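Local coordinates for protein putative dioxygenase (1H-3-hydroxy-4-oxoquinaldine 2,4-dioxygenase) (Mycobacteroides abscessus subsp. abscessus, PDB 6RA3) that cleaves the ring of the Pseudomonas quinolone signal (PQS) with dioxygen, giving N-octanoylanthranilate and carbon monoxide, at residues P43-A48 and Q255-A260; L103-R108 and Q112-V117; R129-A134 and R185-A190; R239-E244 and I250-Q255. All coordinates share one frame; numbering follows the deposited sequence.

In the fold
Contact 1 joins two helices far apart in sequence, and the other three are nested along the chain in the loop it closes, in the order contact 2, contact 3, contact 4. Contacts 1 and 4 are neighbours, their centres about 12 Å apart; they share helix 253-266 and Q255, and a salt bridge from E259 to R239 ties them. Contact 2 lies about 19 Å from contact 1 (centres) and reaches the same mixed sheet as contact 4, through strand 116-120. Contact 3 is remote, its centre about 31 Å from that of contact 1, among the helices between strands 116-120 and 209-214. The set thus spans the hydrolase core, its histidine loop and the helical cap.

Contact 1: residues P43-A48 and Q255-A260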
loop_
_atom_site.group_PDB
_atom_site.type_symbol
_atom_site.label_atom_id
_atom_site.label_comp_id
_atom_site.label_asym_id
_atom_site.label_seq_id
_atom_site.Cartn_x
_atom_site.Cartn_y
_atom_site.Cartn_z
ATOM N N PRO A 43 -6.296 0.969 -16.974
ATOM C CA PRO A 43 -5.751 2.045 -17.822
ATOM C C PRO A 43 -6.739 2.525 -18.875
ATOM O O PRO A 43 -6.801 3.724 -19.167
ATOM C CB PRO A 43 -4.516 1.401 -18.457
ATOM C CG PRO A 43 -4.282 0.124 -17.723
ATOM C CD PRO A 43 -5.540 -0.286 -17.104
ATOM N N TYR A 44 -7.539 1.603 -19.428
ATOM C CA TYR A 44 -8.525 1.930 -20.450
ATOM C C TYR A 44 -9.748 2.598 -19.839
ATOM O O TYR A 44 -10.273 3.559 -20.397
ATOM C CB TYR A 44 -8.929 0.661 -21.217
ATOM C CG TYR A 44 -7.769 -0.103 -21.803
ATOM C CD1 TYR A 44 -7.218 0.251 -23.025
ATOM C CD2 TYR A 44 -7.226 -1.191 -21.142
ATOM C CE1 TYR A 44 -6.151 -0.456 -23.563
ATOM C CE2 TYR A 44 -6.160 -1.898 -21.671
ATOM C CZ TYR A 44 -5.634 -1.533 -22.889
ATOM O OH TYR A 44 -4.573 -2.235 -23.416
ATOM N N LEU A 45 -10.197 2.136 -18.672
ATOM C CA LEU A 45 -11.374 2.740 -18.051
ATOM C C LEU A 45 -11.091 4.173 -17.616
ATOM O O LEU A 45 -11.919 5.080 -17.818
ATOM C CB LEU A 45 -11.833 1.905 -16.844
ATOM C CG LEU A 45 -12.358 0.486 -17.122
ATOM C CD1 LEU A 45 -12.779 -0.207 -15.815
ATOM C CD2 LEU A 45 -13.525 0.528 -18.131
ATOM N N ARG A 46 -9.939 4.391 -16.978
ATOM C CA ARG A 46 -9.682 5.700 -16.374
ATOM C C ARG A 46 -9.397 6.756 -17.444
ATOM O O ARG A 46 -9.599 7.952 -17.200
ATOM C CB ARG A 46 -8.520 5.606 -15.358
ATOM C CG ARG A 46 -7.174 5.259 -15.955
ATOM C CD ARG A 46 -6.009 5.389 -14.977
ATOM N NE ARG A 46 -4.704 5.438 -15.657
ATOM C CZ ARG A 46 -3.520 5.477 -15.032
ATOM N NH1 ARG A 46 -3.470 5.474 -13.704
ATOM N NH2 ARG A 46 -2.369 5.517 -15.713
ATOM N N ALA A 47 -8.941 6.333 -18.627
ATOM C CA ALA A 47 -8.816 7.264 -19.741
ATOM C C ALA A 47 -10.177 7.726 -20.222
ATOM O O ALA A 47 -10.302 8.838 -20.739
ATOM C CB ALA A 47 -8.043 6.617 -20.883
ATOM N N ALA A 48 -11.214 6.909 -20.026
ATOM C CA ALA A 48 -12.531 7.225 -20.558
ATOM C C ALA A 48 -13.393 7.999 -19.571
ATOM O O ALA A 48 -14.093 8.937 -19.962
ATOM C CB ALA A 48 -13.232 5.926 -20.984
ATOM N N GLN A 255 -10.781 -5.421 -24.707
ATOM C CA GLN A 255 -12.072 -5.721 -25.307
ATOM C C GLN A 255 -13.203 -5.455 -24.328
ATOM O O GLN A 255 -14.227 -4.851 -24.689
ATOM C CB GLN A 255 -12.082 -7.171 -25.792
ATOM C CG GLN A 255 -10.916 -7.482 -26.745
ATOM C CD GLN A 255 -10.986 -8.875 -27.375
ATOM O OE1 GLN A 255 -12.057 -9.486 -27.441
ATOM N NE2 GLN A 255 -9.838 -9.384 -27.833
ATOM N N VAL A 256 -13.037 -5.868 -23.071
ATOM C CA VAL A 256 -14.130 -5.671 -22.132
ATOM C C VAL A 256 -14.266 -4.198 -21.825
ATOM O O VAL A 256 -15.385 -3.684 -21.672
ATOM C CB VAL A 256 -13.940 -6.512 -20.848
ATOM C CG1 VAL A 256 -14.995 -6.137 -19.802
ATOM C CG2 VAL A 256 -14.055 -7.977 -21.160
ATOM N N ALA A 257 -13.135 -3.489 -21.732
ATOM C CA ALA A 257 -13.204 -2.054 -21.484
ATOM C C ALA A 257 -13.926 -1.375 -22.639
ATOM O O ALA A 257 -14.864 -0.588 -22.440
ATOM C CB ALA A 257 -11.798 -1.489 -21.287
ATOM N N ALA A 258 -13.517 -1.710 -23.860
ATOM C CA ALA A 258 -14.241 -1.283 -25.056
ATOM C C ALA A 258 -15.746 -1.501 -24.920
ATOM O O ALA A 258 -16.542 -0.593 -25.203
ATOM C CB ALA A 258 -13.701 -2.036 -26.263
ATOM N N GLU A 259 -16.157 -2.693 -24.441
ATOM C CA GLU A 259 -17.585 -2.983 -24.309
ATOM C C GLU A 259 -18.256 -2.039 -23.325
ATOM O O GLU A 259 -19.381 -1.579 -23.563
ATOM C CB GLU A 259 -17.808 -4.430 -23.856
ATOM C CG GLU A 259 -17.545 -5.476 -24.884
ATOM C CD GLU A 259 -18.591 -5.491 -26.013
ATOM O OE1 GLU A 259 -19.739 -5.027 -25.817
ATOM O OE2 GLU A 259 -18.238 -5.976 -27.103
ATOM N N ALA A 260 -17.598 -1.775 -22.184
ATOM C CA ALA A 260 -18.150 -0.856 -21.192
ATOM C C ALA A 260 -18.272 0.554 -21.750
ATOM O O ALA A 260 -19.247 1.261 -21.480
ATOM C CB ALA A 260 -17.268 -0.848 -19.935
#
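Y44 and L45 lean on A257 where two helices of the alpha/beta-hydrolase fold, 42-48 and 253-266, lie side by side on one flank of the central sheet. The axes of the two short segments come within 9.4 Å and run nearly parallel, crossing at -26°. Alanine suits the meeting point: the small A257 lets the backbones approach, with the CA atoms of L45 and A257 6.2 Å apart. Y44 makes its contact at the root of its side chain, Y44 CB resting 3.6 Å from A257 CB. Its ring then leaves this interface, because CG stands beside the backbone N (chi1 -54°), and it packs instead against Q254, one turn earlier on the partner helix. L45 does the reverse. Its CB starts off to one side, but the CD2 branch swings across into the groove between two alanines a turn apart, while the side chain also touches F25 and T27 of the sheet. A branched leucine can therefore serve helix and strand at once. V256 and A260 face the sheet too, against M118, whereas R46 makes a cation-pi contact with Y170 of the second subunit. L45 CD2 ends 4.1 Å from A257 CB and 4.4 Å from A260 CB.

Contact 2: residues L103-R108 and Q112-V117; sequences LEIADR and QRVPAV
V114 and V117 receive A106 between them, where helix 99-109 turns back into strand 116-120 in a beta-alpha-beta unit of the hydrolase sheet, the unit that begins with strand 90-95. The path of V114 explains the packing. From a CB directed at the helix, CG1 runs anti to the backbone N (chi1 170°) and reaches the surface of the helix, where V114 CG1 lies 4.0 Å from A106 CB and 4.1 Å from A106 CA. The other branch diverges toward the preceding residue of the helix, leaving V114 CG2 4.5 Å from I105 CG2. The side chain also packs on F90 and P92 of the adjoining strand, so a compact beta-branched residue fills the corner between helix and sheet.

V117, one residue into the strand, repeats the pattern: V117 CG2 is 4.0 Å from A106 CB, while its CG1 faces L103. A106 has to be small, since its single methyl is shared by both valines. At the closest backbone approach a water lies between two carbonyl oxygens, 3.0 Å from A106 O and 2.8 Å from V114 O, although further acceptors compete for its protons. On a face of the helix turned away from the strand, a turn-spaced pair adds a salt bridge. E104 also reaches R200 through OE1, and its OE2 uses the anti lone pair to meet R108 NE in the guanidinium plane at 2.6 Å, the N-H...O angle being 175°.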
loop_
_atom_site.group_PDB
_atom_site.type_symbol
_atom_site.label_atom_id
_atom_site.label_comp_id
_atom_site.label_asym_id
_atom_site.label_seq_id
_atom_site.Cartn_x
_atom_site.Cartn_y
_atom_site.Cartn_z
ATOM N N LEU A 103 -26.997 -5.582 -9.720
ATOM C CA LEU A 103 -28.418 -5.464 -10.061
ATOM C C LEU A 103 -29.230 -4.944 -8.880
ATOM O O LEU A 103 -30.168 -4.158 -9.056
ATOM C CB LEU A 103 -28.931 -6.816 -10.549
ATOM C CG LEU A 103 -28.161 -7.281 -11.790
ATOM C CD1 LEU A 103 -28.406 -8.731 -12.124
ATOM C CD2 LEU A 103 -28.556 -6.401 -12.973
ATOM N N GLU A 104 -28.864 -5.341 -7.663
ATOM C CA GLU A 104 -29.516 -4.769 -6.498
ATOM C C GLU A 104 -29.273 -3.276 -6.448
ATOM O O GLU A 104 -30.196 -2.503 -6.168
ATOM C CB GLU A 104 -29.016 -5.459 -5.212
ATOM C CG GLU A 104 -29.632 -4.918 -3.922
ATOM C CD GLU A 104 -31.158 -5.063 -3.870
ATOM O OE1 GLU A 104 -31.681 -5.977 -4.537
ATOM O OE2 GLU A 104 -31.825 -4.266 -3.163
ATOM N N ILE A 105 -28.034 -2.845 -6.728
ATOM C CA ILE A 105 -27.736 -1.408 -6.736
ATOM C C ILE A 105 -28.554 -0.708 -7.820
ATOM O O ILE A 105 -29.104 0.383 -7.604
ATOM C CB ILE A 105 -26.225 -1.156 -6.932
ATOM C CG1 ILE A 105 -25.407 -1.696 -5.741
ATOM C CG2 ILE A 105 -25.954 0.347 -7.152
ATOM C CD1 ILE A 105 -23.898 -1.924 -6.051
ATOM N N ALA A 106 -28.626 -1.306 -9.013
ATOM C CA ALA A 106 -29.421 -0.688 -10.077
ATOM C C ALA A 106 -30.873 -0.540 -9.655
ATOM O O ALA A 106 -31.506 0.485 -9.934
ATOM C CB ALA A 106 -29.330 -1.500 -11.358
ATOM N N ASP A 107 -31.410 -1.541 -8.950
ATOM C CA ASP A 107 -32.815 -1.502 -8.557
ATOM C C ASP A 107 -33.061 -0.446 -7.492
ATOM O O ASP A 107 -34.124 0.190 -7.468
ATOM C CB ASP A 107 -33.248 -2.873 -8.047
ATOM C CG ASP A 107 -34.749 -2.973 -7.845
ATOM O OD1 ASP A 107 -35.491 -2.178 -8.464
ATOM O OD2 ASP A 107 -35.177 -3.846 -7.051
ATOM N N ARG A 108 -32.095 -0.242 -6.595
ATOM C CA ARG A 108 -32.336 0.685 -5.498
ATOM C C ARG A 108 -32.315 2.137 -5.949
ATOM O O ARG A 108 -33.014 2.973 -5.365
ATOM C CB ARG A 108 -31.300 0.460 -4.401
ATOM C CG ARG A 108 -31.434 -0.882 -3.712
ATOM C CD ARG A 108 -30.468 -1.005 -2.559
ATOM N NE ARG A 108 -30.642 -2.296 -1.897
ATOM C CZ ARG A 108 -30.190 -2.578 -0.686
ATOM N NH1 ARG A 108 -29.527 -1.658 -0.010
ATOM N NH2 ARG A 108 -30.398 -3.779 -0.164
ATOM N N GLN A 112 -31.882 6.653 -13.843
ATOM C CA GLN A 112 -31.231 7.947 -14.052
ATOM C C GLN A 112 -29.896 8.009 -13.312
ATOM O O GLN A 112 -28.885 8.438 -13.882
ATOM C CB GLN A 112 -32.151 9.089 -13.600
ATOM C CG GLN A 112 -33.461 9.267 -14.432
ATOM C CD GLN A 112 -34.597 8.289 -14.050
ATOM O OE1 GLN A 112 -34.883 8.071 -12.865
ATOM N NE2 GLN A 112 -35.246 7.704 -15.063
ATOM N N ARG A 113 -29.873 7.544 -12.055
ATOM C CA ARG A 113 -28.623 7.462 -11.303
ATOM C C ARG A 113 -27.742 6.329 -11.816
ATOM O O ARG A 113 -26.521 6.483 -11.903
ATOM C CB ARG A 113 -28.917 7.288 -9.812
ATOM C CG ARG A 113 -27.680 7.013 -8.919
ATOM C CD ARG A 113 -27.028 8.315 -8.464
ATOM N NE ARG A 113 -25.870 8.110 -7.587
ATOM C CZ ARG A 113 -25.910 8.074 -6.253
ATOM N NH1 ARG A 113 -27.055 8.211 -5.585
ATOM N NH2 ARG A 113 -24.784 7.904 -5.581
ATOM N N VAL A 114 -28.333 5.193 -12.174
ATOM C CA VAL A 114 -27.582 4.066 -12.724
ATOM C C VAL A 114 -28.167 3.717 -14.087
ATOM O O VAL A 114 -29.078 2.870 -14.183
ATOM C CB VAL A 114 -27.600 2.854 -11.775
ATOM C CG1 VAL A 114 -27.027 1.593 -12.447
ATOM C CG2 VAL A 114 -26.800 3.188 -10.527
ATOM N N PRO A 115 -27.669 4.342 -15.163
ATOM C CA PRO A 115 -28.244 4.126 -16.499
ATOM C C PRO A 115 -27.778 2.860 -17.176
ATOM O O PRO A 115 -28.339 2.490 -18.210
ATOM C CB PRO A 115 -27.743 5.344 -17.277
ATOM C CG PRO A 115 -26.383 5.559 -16.685
ATOM C CD PRO A 115 -26.570 5.325 -15.206
ATOM N N ALA A 116 -26.769 2.185 -16.653
ATOM C CA ALA A 116 -26.323 0.966 -17.302
ATOM C C ALA A 116 -25.530 0.126 -16.311
ATOM O O ALA A 116 -25.038 0.624 -15.292
ATOM C CB ALA A 116 -25.492 1.273 -18.548
ATOM N N VAL A 117 -25.402 -1.151 -16.651
ATOM C CA VAL A 117 -24.714 -2.162 -15.851
ATOM C C VAL A 117 -24.094 -3.167 -16.799
ATOM O O VAL A 117 -24.792 -3.746 -17.630
ATOM C CB VAL A 117 -25.657 -2.924 -14.886
ATOM C CG1 VAL A 117 -24.914 -4.115 -14.235
ATOM C CG2 VAL A 117 -26.253 -2.012 -13.848
HETATM O O HOH W 1 -30.961 1.342 -12.728
#

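Contact 3: residues R129-A134 and R185-A190; sequences REFVAA and RVIDEA
Helices 129-137 and 177-194 approach each other most closely at V132 and D188, whose CA atoms are 6.3 Å apart, with F131 and I187 meeting beside them. No hydrogen bond links the two segments, and the contact rests on packing. F131 extends with CG anti to the backbone N (chi1 -170°), which carries the far end of its ring across to the other helix. There F131 CE2 lies 3.6 Å and F131 CZ 3.8 Å from I187 CG2, the methyl approaching the ring obliquely and the two side chains crossing at about a right angle. I187 suits the place because its beta branch sends CG2 across to the phenyl ring from a CB that already points that way.

The second pair is mixed. V132 CG1 sits 3.4 Å from D188 OD1, and V132 CG2 is 4.0 Å from the same oxygen, so one carboxylate oxygen rests on the valine methyls. D188 is buried, and its other oxygen, OD2, is hydrogen-bonded to H136 NE2 of helix 129-137, which holds the carboxylate in place. R129 curls forward along its own helix, so that V132 CB lies over one face of its guanidinium, 4.0 Å above the plane and toward the rim. Its positive charge stays some way off, with R129 NH1 6.0 Å from D188 OD1; at that distance it may still favour the ionised carboxylate.

F131 and I187 both also touch H97, which probably binds substrate, and the F131 and H97 rings meet with their planes about 20° apart. The arrangement is that of a helical cap, inserted between strands 116-120 and 209-214, closing over the active-site pocket of an alpha/beta hydrolase.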
loop_
_atom_site.group_PDB
_atom_site.type_symbol
_atom_site.label_atom_id
_atom_site.label_comp_id
_atom_site.label_asym_id
_atom_site.label_seq_id
_atom_site.Cartn_x
_atom_site.Cartn_y
_atom_site.Cartn_z
ATOM N N ARG A 129 -26.877 -28.219 -10.900
ATOM C CA ARG A 129 -26.733 -28.942 -9.645
ATOM C C ARG A 129 -25.276 -29.239 -9.322
ATOM O O ARG A 129 -24.955 -29.472 -8.154
ATOM C CB ARG A 129 -27.532 -30.244 -9.670
ATOM C CG ARG A 129 -29.023 -30.054 -9.887
ATOM C CD ARG A 129 -29.646 -29.217 -8.791
ATOM N NE ARG A 129 -29.439 -29.795 -7.467
ATOM C CZ ARG A 129 -29.654 -29.141 -6.329
ATOM N NH1 ARG A 129 -30.073 -27.874 -6.357
ATOM N NH2 ARG A 129 -29.436 -29.742 -5.160
ATOM N N GLU A 130 -24.400 -29.260 -10.324
ATOM C CA GLU A 130 -22.976 -29.377 -10.045
ATOM C C GLU A 130 -22.471 -28.136 -9.315
ATOM O O GLU A 130 -21.706 -28.238 -8.353
ATOM C CB GLU A 130 -22.207 -29.588 -11.351
ATOM C CG GLU A 130 -21.295 -30.794 -11.350
ATOM C CD GLU A 130 -20.226 -30.709 -12.423
ATOM O OE1 GLU A 130 -19.706 -29.590 -12.632
ATOM O OE2 GLU A 130 -19.909 -31.752 -13.049
ATOM N N PHE A 131 -22.899 -26.955 -9.762
ATOM C CA PHE A 131 -22.535 -25.708 -9.099
ATOM C C PHE A 131 -23.037 -25.691 -7.661
ATOM O O PHE A 131 -22.265 -25.402 -6.737
ATOM C CB PHE A 131 -23.103 -24.525 -9.894
ATOM C CG PHE A 131 -22.601 -23.165 -9.459
ATOM C CD1 PHE A 131 -21.239 -22.883 -9.394
ATOM C CD2 PHE A 131 -23.503 -22.154 -9.190
ATOM C CE1 PHE A 131 -20.796 -21.623 -9.037
ATOM C CE2 PHE A 131 -23.060 -20.882 -8.815
ATOM C CZ PHE A 131 -21.708 -20.629 -8.746
ATOM N N VAL A 132 -24.333 -25.996 -7.452
ATOM C CA VAL A 132 -24.894 -26.013 -6.100
ATOM C C VAL A 132 -24.142 -27.013 -5.231
ATOM O O VAL A 132 -23.940 -26.779 -4.030
ATOM C CB VAL A 132 -26.406 -26.318 -6.125
ATOM C CG1 VAL A 132 -26.936 -26.465 -4.690
ATOM C CG2 VAL A 132 -27.165 -25.211 -6.843
ATOM N N ALA A 133 -23.687 -28.118 -5.837
ATOM C CA ALA A 133 -22.881 -29.110 -5.128
ATOM C C ALA A 133 -21.571 -28.513 -4.618
ATOM O O ALA A 133 -21.144 -28.813 -3.500
ATOM C CB ALA A 133 -22.589 -30.298 -6.051
ATOM N N ALA A 134 -20.908 -27.682 -5.434
ATOM C CA ALA A 134 -19.661 -27.049 -5.004
ATOM C C ALA A 134 -19.912 -25.908 -4.025
ATOM O O ALA A 134 -19.104 -25.696 -3.119
ATOM C CB ALA A 134 -18.867 -26.536 -6.203
ATOM N N ARG A 185 -22.890 -19.784 0.627
ATOM C CA ARG A 185 -24.202 -19.417 1.136
ATOM C C ARG A 185 -24.882 -18.380 0.266
ATOM O O ARG A 185 -26.068 -18.513 -0.072
ATOM C CB ARG A 185 -24.065 -18.831 2.544
ATOM C CG ARG A 185 -24.601 -19.641 3.646
ATOM C CD ARG A 185 -23.603 -19.747 4.740
ATOM N NE ARG A 185 -23.101 -18.462 5.239
ATOM C CZ ARG A 185 -21.902 -18.328 5.799
ATOM N NH1 ARG A 185 -21.103 -19.372 5.896
ATOM N NH2 ARG A 185 -21.480 -17.147 6.231
ATOM N N VAL A 186 -24.181 -17.268 0.008
ATOM C CA VAL A 186 -24.824 -16.109 -0.594
ATOM C C VAL A 186 -25.224 -16.423 -2.031
ATOM O O VAL A 186 -26.341 -16.115 -2.456
ATOM C CB VAL A 186 -23.904 -14.871 -0.505
ATOM C CG1 VAL A 186 -24.463 -13.724 -1.324
ATOM C CG2 VAL A 186 -23.765 -14.420 0.954
ATOM N N ILE A 187 -24.311 -17.031 -2.794
ATOM C CA ILE A 187 -24.618 -17.452 -4.158
ATOM C C ILE A 187 -25.739 -18.497 -4.151
ATOM O O ILE A 187 -26.772 -18.336 -4.818
ATOM C CB ILE A 187 -23.350 -17.988 -4.843
ATOM C CG1 ILE A 187 -22.244 -16.905 -4.877
ATOM C CG2 ILE A 187 -23.658 -18.442 -6.250
ATOM C CD1 ILE A 187 -20.894 -17.419 -5.376
ATOM N N ASP A 188 -25.559 -19.576 -3.385
ATOM C CA ASP A 188 -26.601 -20.599 -3.309
ATOM C C ASP A 188 -27.954 -19.961 -3.028
ATOM O O ASP A 188 -28.944 -20.248 -3.709
ATOM C CB ASP A 188 -26.231 -21.634 -2.246
ATOM C CG ASP A 188 -27.146 -22.849 -2.236
ATOM O OD1 ASP A 188 -27.481 -23.377 -3.315
ATOM O OD2 ASP A 188 -27.477 -23.317 -1.127
ATOM N N GLU A 189 -27.999 -19.016 -2.091
ATOM C CA GLU A 189 -29.271 -18.404 -1.724
ATOM C C GLU A 189 -29.814 -17.522 -2.848
ATOM O O GLU A 189 -31.036 -17.428 -3.034
ATOM C CB GLU A 189 -29.124 -17.587 -0.446
ATOM C CG GLU A 189 -30.400 -16.872 0.023
ATOM C CD GLU A 189 -30.110 -15.734 0.990
ATOM O OE1 GLU A 189 -28.956 -15.643 1.480
ATOM O OE2 GLU A 189 -31.032 -14.934 1.268
ATOM N N ALA A 190 -28.931 -16.833 -3.576
ATOM C CA ALA A 190 -29.386 -15.944 -4.640
ATOM C C ALA A 190 -30.128 -16.735 -5.723
ATOM O O ALA A 190 -31.197 -16.325 -6.187
ATOM C CB ALA A 190 -28.191 -15.187 -5.223
#

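Contact 4: residues R239-E244 and I250-Q255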
loop_
_atom_site.group_PDB
_atom_site.type_symbol
_atom_site.label_atom_id
_atom_site.label_comp_id
_atom_site.label_asym_id
_atom_site.label_seq_id
_atom_site.Cartn_x
_atom_site.Cartn_y
_atom_site.Cartn_z
ATOM N N ARG A 239 -22.867 -10.342 -25.288
ATOM C CA ARG A 239 -21.756 -10.567 -26.195
ATOM C C ARG A 239 -20.877 -11.702 -25.681
ATOM O O ARG A 239 -20.172 -11.551 -24.674
ATOM C CB ARG A 239 -20.955 -9.272 -26.351
ATOM C CG ARG A 239 -19.761 -9.360 -27.304
ATOM C CD ARG A 239 -19.896 -8.401 -28.492
ATOM N NE ARG A 239 -20.525 -7.133 -28.129
ATOM C CZ ARG A 239 -20.686 -6.106 -28.956
ATOM N NH1 ARG A 239 -20.254 -6.181 -30.211
ATOM N NH2 ARG A 239 -21.278 -5.000 -28.516
ATOM N N ARG A 240 -20.948 -12.856 -26.339
ATOM C CA ARG A 240 -20.000 -13.928 -26.081
ATOM C C ARG A 240 -18.638 -13.531 -26.634
ATOM O O ARG A 240 -18.538 -12.972 -27.721
ATOM C CB ARG A 240 -20.482 -15.239 -26.719
ATOM C CG ARG A 240 -19.444 -16.368 -26.706
ATOM C CD ARG A 240 -20.023 -17.716 -27.151
ATOM N NE ARG A 240 -21.029 -18.222 -26.220
ATOM C CZ ARG A 240 -20.764 -18.939 -25.127
ATOM N NH1 ARG A 240 -19.511 -19.248 -24.805
ATOM N NH2 ARG A 240 -21.763 -19.337 -24.347
ATOM N N LEU A 241 -17.581 -13.857 -25.890
ATOM C CA LEU A 241 -16.283 -13.237 -26.087
ATOM C C LEU A 241 -15.177 -14.175 -26.553
ATOM O O LEU A 241 -14.136 -13.687 -27.007
ATOM C CB LEU A 241 -15.835 -12.560 -24.780
ATOM C CG LEU A 241 -15.557 -11.070 -24.901
ATOM C CD1 LEU A 241 -15.245 -10.490 -23.534
ATOM C CD2 LEU A 241 -14.383 -10.878 -25.862
ATOM N N GLY A 242 -15.338 -15.486 -26.433
ATOM C CA GLY A 242 -14.322 -16.364 -26.988
ATOM C C GLY A 242 -13.041 -16.450 -26.188
ATOM O O GLY A 242 -11.986 -16.803 -26.747
ATOM N N GLY A 243 -13.088 -16.129 -24.879
ATOM C CA GLY A 243 -11.943 -16.356 -24.031
ATOM C C GLY A 243 -11.932 -17.768 -23.496
ATOM O O GLY A 243 -12.929 -18.481 -23.565
ATOM N N GLU A 244 -10.778 -18.171 -22.963
ATOM C CA GLU A 244 -10.666 -19.500 -22.383
ATOM C C GLU A 244 -11.219 -19.576 -20.966
ATOM O O GLU A 244 -11.539 -20.681 -20.502
ATOM C CB GLU A 244 -9.212 -19.954 -22.378
ATOM C CG GLU A 244 -8.583 -20.059 -23.777
ATOM C CD GLU A 244 -7.075 -20.137 -23.717
ATOM O OE1 GLU A 244 -6.510 -21.087 -24.294
ATOM O OE2 GLU A 244 -6.455 -19.253 -23.076
ATOM N N ILE A 250 -9.953 -9.862 -17.060
ATOM C CA ILE A 250 -8.516 -10.029 -16.885
ATOM C C ILE A 250 -7.883 -10.641 -18.120
ATOM O O ILE A 250 -6.750 -10.311 -18.471
ATOM C CB ILE A 250 -8.198 -10.897 -15.643
ATOM C CG1 ILE A 250 -8.905 -10.367 -14.396
ATOM C CG2 ILE A 250 -6.667 -10.993 -15.451
ATOM C CD1 ILE A 250 -8.736 -11.255 -13.174
ATOM N N GLU A 251 -8.581 -11.604 -18.729
ATOM C CA GLU A 251 -8.044 -12.266 -19.910
ATOM C C GLU A 251 -8.078 -11.332 -21.111
ATOM O O GLU A 251 -7.160 -11.348 -21.934
ATOM C CB GLU A 251 -8.832 -13.537 -20.209
ATOM C CG GLU A 251 -8.164 -14.395 -21.260
ATOM C CD GLU A 251 -9.051 -15.497 -21.798
ATOM O OE1 GLU A 251 -10.232 -15.581 -21.405
ATOM O OE2 GLU A 251 -8.549 -16.276 -22.629
ATOM N N LEU A 252 -9.127 -10.511 -21.214
ATOM C CA LEU A 252 -9.350 -9.626 -22.365
ATOM C C LEU A 252 -9.683 -8.206 -21.912
ATOM O O LEU A 252 -10.768 -7.679 -22.198
ATOM C CB LEU A 252 -10.468 -10.199 -23.232
ATOM C CG LEU A 252 -10.093 -11.553 -23.824
ATOM C CD1 LEU A 252 -11.339 -12.210 -24.378
ATOM C CD2 LEU A 252 -9.024 -11.334 -24.893
ATOM N N PRO A 253 -8.753 -7.544 -21.210
ATOM C CA PRO A 253 -9.089 -6.242 -20.608
ATOM C C PRO A 253 -9.483 -5.171 -21.617
ATOM O O PRO A 253 -10.467 -4.453 -21.388
ATOM C CB PRO A 253 -7.799 -5.873 -19.851
ATOM C CG PRO A 253 -6.737 -6.556 -20.559
ATOM C CD PRO A 253 -7.335 -7.884 -21.016
ATOM N N GLN A 254 -8.763 -5.024 -22.730
ATOM C CA GLN A 254 -9.125 -3.958 -23.668
ATOM C C GLN A 254 -10.515 -4.190 -24.268
ATOM O O GLN A 254 -11.354 -3.274 -24.325
ATOM C CB GLN A 254 -8.077 -3.854 -24.773
ATOM C CG GLN A 254 -8.499 -2.907 -25.882
ATOM C CD GLN A 254 -7.332 -2.141 -26.457
ATOM O OE1 GLN A 254 -6.252 -2.700 -26.684
ATOM N NE2 GLN A 254 -7.535 -0.841 -26.686
ATOM N N GLN A 255 -10.781 -5.421 -24.707
ATOM C CA GLN A 255 -12.072 -5.721 -25.307
ATOM C C GLN A 255 -13.203 -5.455 -24.328
ATOM O O GLN A 255 -14.227 -4.851 -24.689
ATOM C CB GLN A 255 -12.082 -7.171 -25.792
ATOM C CG GLN A 255 -10.916 -7.482 -26.745
ATOM C CD GLN A 255 -10.986 -8.875 -27.375
ATOM O OE1 GLN A 255 -12.057 -9.486 -27.441
ATOM N NE2 GLN A 255 -9.838 -9.384 -27.833
#
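The loop that follows strand 236-240 and carries H246, the active-site proton donor/acceptor, is braced here by E251 against G243 and E244 and by L252 against L241. E251 stretches out from helix 248-251 with CG anti to its amide nitrogen (chi1 -169°), delivering its carboxylate to the loop backbone. E251 OE2 accepts the N-H of E244 through its syn lone pair, an almost straight bond with E244 N 2.9 Å away and an angle of 169° at the hydrogen. The other oxygen, E251 OE1, lies 3.2 Å from G243 CA and is hydrogen-bonded to T245 OG1. Glycine suits position 243 because a side chain there would point straight into this carboxylate. G242 also fits its place, its positive phi being easily adopted without a CB.

The E244 and E251 side chains cross roughly perpendicular to each other, yet their carboxylate planes are turned only 21° apart, and E244 OE2 is only 3.7 Å from E251 OE2. This proximity of like charges is probably eased by T159, which hydrogen-bonds E244 OE2. Nearer the strand, the leucines meet tip to tip, L241 CD2 being 3.6 Å from L252 CD1. Q255, a turn into helix 253-266, brings its OE1 within 3.1 Å of L241 CD2.

L252 itself is the N-cap residue at the break between the two helices. A short connection from the last strand to the C-terminal helix, bearing the active-site histidine, is characteristic of alpha/beta hydrolases.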